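Side-chain contact in 3-hydroxyisobutyrate dehydrogenase family protein (Geobacter sulfurreducens, PDB 3PDU), which probably reduces succinic semialdehyde to gamma-hydroxybutyrate with NADPH, as a member of the beta-hydroxyacid dehydrogenase family: residues M237-D240 / L241-V245. Numbering follows the deposited sequence.
With NAP (NADP nicotinamide-adenine-dinucleotide phosphate), chain I.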
loop_
_atom_site.group_PDB
_atom_site.type_symbol
_atom_site.label_atom_id
_atom_site.label_comp_id
_atom_site.label_asym_id
_atom_site.label_seq_id
_atom_site.Cartn_x
_atom_site.Cartn_y
_atom_site.Cartn_z
ATOM N N MET A 237 18.442 -2.375 5.166
ATOM C CA MET A 237 17.061 -2.701 5.524
ATOM C C MET A 237 16.202 -2.753 4.255
ATOM O O MET A 237 15.364 -3.654 4.086
ATOM C CB MET A 237 16.483 -1.675 6.505
ATOM C CG MET A 237 14.989 -1.925 6.867
ATOM S SD MET A 237 14.730 -3.276 8.044
ATOM C CE MET A 237 14.595 -4.662 6.950
ATOM N N GLN A 238 16.404 -1.787 3.361
ATOM C CA GLN A 238 15.592 -1.732 2.140
ATOM C C GLN A 238 15.918 -2.947 1.264
ATOM O O GLN A 238 15.024 -3.596 0.716
ATOM C CB GLN A 238 15.806 -0.417 1.379
ATOM C CG GLN A 238 14.780 -0.203 0.265
ATOM C CD GLN A 238 15.232 -0.806 -1.050
ATOM O OE1 GLN A 238 16.318 -0.499 -1.535
ATOM N NE2 GLN A 238 14.389 -1.649 -1.651
ATOM N N LYS A 239 17.205 -3.260 1.148
ATOM C CA LYS A 239 17.643 -4.492 0.483
ATOM C C LYS A 239 16.952 -5.749 1.059
ATOM O O LYS A 239 16.501 -6.628 0.304
ATOM C CB LYS A 239 19.177 -4.615 0.572
ATOM C CG LYS A 239 19.756 -5.884 -0.066
ATOM C CD LYS A 239 20.065 -6.972 0.962
ATOM C CE LYS A 239 21.025 -6.478 2.054
ATOM N NZ LYS A 239 21.243 -7.546 3.092
ATOM N N ASP A 240 16.860 -5.852 2.386
ATOM C CA ASP A 240 16.212 -7.041 2.984
ATOM C C ASP A 240 14.722 -7.127 2.655
ATOM O O ASP A 240 14.192 -8.217 2.391
ATOM C CB ASP A 240 16.414 -7.088 4.503
ATOM C CG ASP A 240 17.860 -7.352 4.896
ATOM O OD1 ASP A 240 18.681 -7.672 4.008
ATOM O OD2 ASP A 240 18.172 -7.247 6.102
ATOM N N LEU A 241 14.033 -5.985 2.681
ATOM C CA LEU A 241 12.628 -5.964 2.266
ATOM C C LEU A 241 12.473 -6.322 0.776
ATOM O O LEU A 241 11.592 -7.106 0.401
ATOM C CB LEU A 241 12.006 -4.590 2.553
ATOM C CG LEU A 241 11.701 -4.336 4.044
ATOM C CD1 LEU A 241 11.396 -2.866 4.362
ATOM C CD2 LEU A 241 10.547 -5.212 4.506
ATOM N N ARG A 242 13.303 -5.726 -0.075
ATOM C CA ARG A 242 13.350 -6.123 -1.490
ATOM C C ARG A 242 13.418 -7.646 -1.613
ATOM O O ARG A 242 12.632 -8.281 -2.339
ATOM C CB ARG A 242 14.573 -5.474 -2.173
ATOM C CG ARG A 242 15.055 -6.152 -3.474
ATOM C CD ARG A 242 16.560 -5.896 -3.689
ATOM N NE ARG A 242 16.879 -4.481 -3.486
ATOM C CZ ARG A 242 18.102 -4.002 -3.262
ATOM N NH1 ARG A 242 19.142 -4.822 -3.213
ATOM N NH2 ARG A 242 18.281 -2.695 -3.072
ATOM N N LEU A 243 14.348 -8.244 -0.883
ATOM C CA LEU A 243 14.565 -9.682 -0.984
ATOM C C LEU A 243 13.380 -10.480 -0.451
ATOM O O LEU A 243 13.042 -11.513 -1.011
ATOM C CB LEU A 243 15.850 -10.092 -0.252
ATOM C CG LEU A 243 17.144 -9.500 -0.836
ATOM C CD1 LEU A 243 18.381 -10.037 -0.110
ATOM C CD2 LEU A 243 17.214 -9.823 -2.318
ATOM N N ALA A 244 12.756 -10.006 0.630
ATOM C CA ALA A 244 11.562 -10.656 1.169
ATOM C C ALA A 244 10.413 -10.673 0.153
ATOM O O ALA A 244 9.713 -11.683 -0.007
ATOM C CB ALA A 244 11.116 -9.964 2.471
ATOM N N VAL A 245 10.210 -9.537 -0.510
ATOM C CA VAL A 245 9.172 -9.412 -1.524
ATOM C C VAL A 245 9.468 -10.321 -2.723
ATOM O O VAL A 245 8.555 -10.932 -3.299
ATOM C CB VAL A 245 9.001 -7.942 -1.973
ATOM C CG1 VAL A 245 8.111 -7.841 -3.227
ATOM C CG2 VAL A 245 8.406 -7.098 -0.827
HETATM P PA NAP I . 28.391 -2.381 5.581
HETATM O O1A NAP I . 27.748 -1.571 4.533
HETATM O O2A NAP I . 28.979 -1.586 6.672
HETATM O O5B NAP I . 29.483 -3.369 4.967
HETATM C C5B NAP I . 29.338 -4.050 3.748
HETATM C C4B NAP I . 30.629 -4.828 3.497
HETATM O O4B NAP I . 30.548 -5.451 2.222
HETATM C C3B NAP I . 31.875 -3.933 3.459
HETATM O O3B NAP I . 32.971 -4.699 3.926
HETATM C C2B NAP I . 32.061 -3.677 1.972
HETATM O O2B NAP I . 33.377 -3.437 1.541
HETATM C C1B NAP I . 31.623 -5.021 1.429
HETATM N N9A NAP I . 31.224 -4.963 0.019
HETATM C C8A NAP I . 30.140 -4.338 -0.536
HETATM N N7A NAP I . 30.176 -4.573 -1.875
HETATM C C5A NAP I . 31.245 -5.343 -2.162
HETATM C C6A NAP I . 31.732 -5.874 -3.348
HETATM N N6A NAP I . 31.095 -5.652 -4.504
HETATM N N1A NAP I . 32.881 -6.628 -3.309
HETATM C C2A NAP I . 33.533 -6.867 -2.114
HETATM N N3A NAP I . 33.041 -6.337 -0.941
HETATM C C4A NAP I . 31.915 -5.588 -0.974
HETATM O O3 NAP I . 27.252 -3.390 6.080
HETATM P PN NAP I . 27.030 -4.223 7.428
HETATM O O1N NAP I . 26.050 -3.492 8.249
HETATM O O2N NAP I . 28.354 -4.661 7.940
HETATM O O5D NAP I . 26.263 -5.467 6.759
HETATM C C5D NAP I . 26.921 -6.611 6.261
HETATM C C4D NAP I . 25.848 -7.679 6.090
HETATM O O4D NAP I . 25.282 -7.986 7.349
HETATM C C3D NAP I . 24.693 -7.163 5.238
HETATM O O3D NAP I . 24.166 -8.263 4.512
HETATM C C2D NAP I . 23.656 -6.712 6.245
HETATM O O2D NAP I . 22.333 -6.748 5.727
HETATM C C1D NAP I . 23.887 -7.776 7.311
HETATM N N1N NAP I . 23.461 -7.438 8.669
HETATM C C2N NAP I . 23.653 -6.183 9.178
HETATM C C3N NAP I . 23.260 -5.898 10.490
HETATM C C7N NAP I . 23.485 -4.531 11.095
HETATM O O7N NAP I . 22.751 -4.191 12.231
HETATM N N7N NAP I . 24.335 -3.650 10.559
HETATM C C4N NAP I . 22.685 -6.903 11.264
HETATM C C5N NAP I . 22.513 -8.187 10.743
HETATM C C6N NAP I . 22.921 -8.444 9.440
HETATM P P2B NAP I . 33.927 -1.926 1.426
HETATM O O1X NAP I . 35.001 -1.990 0.380
HETATM O O2X NAP I . 32.788 -1.009 1.035
HETATM O O3X NAP I . 34.471 -1.488 2.753
#
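Lys239 meets Arg242 and Leu243 one turn further along helix 234-251, then leaves them for the cofactor. Its CB lies over a face of the Arg242 guanidinium, and Lys239 CG comes within 3.4 Å of Arg242 NH1. With CG of Lys239 anti to its backbone N (chi1 179°) and bends at chi2 and chi3, the chain turns past Leu243, where Lys239 CD touches Leu243 CD1 at 3.7 Å. Lys239 CE nears the nicotinamide-side ribose of NADP, and Lys239 NZ donates to NADP O2D at 3.0 Å and, weakly, to O3D. The same NZ of Lys239 forms a salt bridge to Asp240 OD1 (2.7 Å), on the syn side of the carboxylate, and a hydrogen bond to Thr96 O; Asn175 holds the other oxygen, OD2. Arg242 NH2 reaches Gln238 OE1 in a weak, bent bond of 3.3 Å, amide and guanidinium planes 59° apart, while Arg269 also binds that oxygen. Asp249 of the second subunit pairs with Arg242 NE and also accepts from Gln238 NE2. With alanine in place of Arg242, that aspartate is likely to be left without its charged mate, and the aliphatic start of Lys239 without its guanidinium cover. The helix itself is held by i to i+4 backbone bonds, such as Arg242 N to Gln238 O at 2.9 Å. Met237 and Leu241 pack on Phe265 of helix 256-270, and Leu243 and Ala244 on helix 166-194, with Lys239 turned to the cofactor.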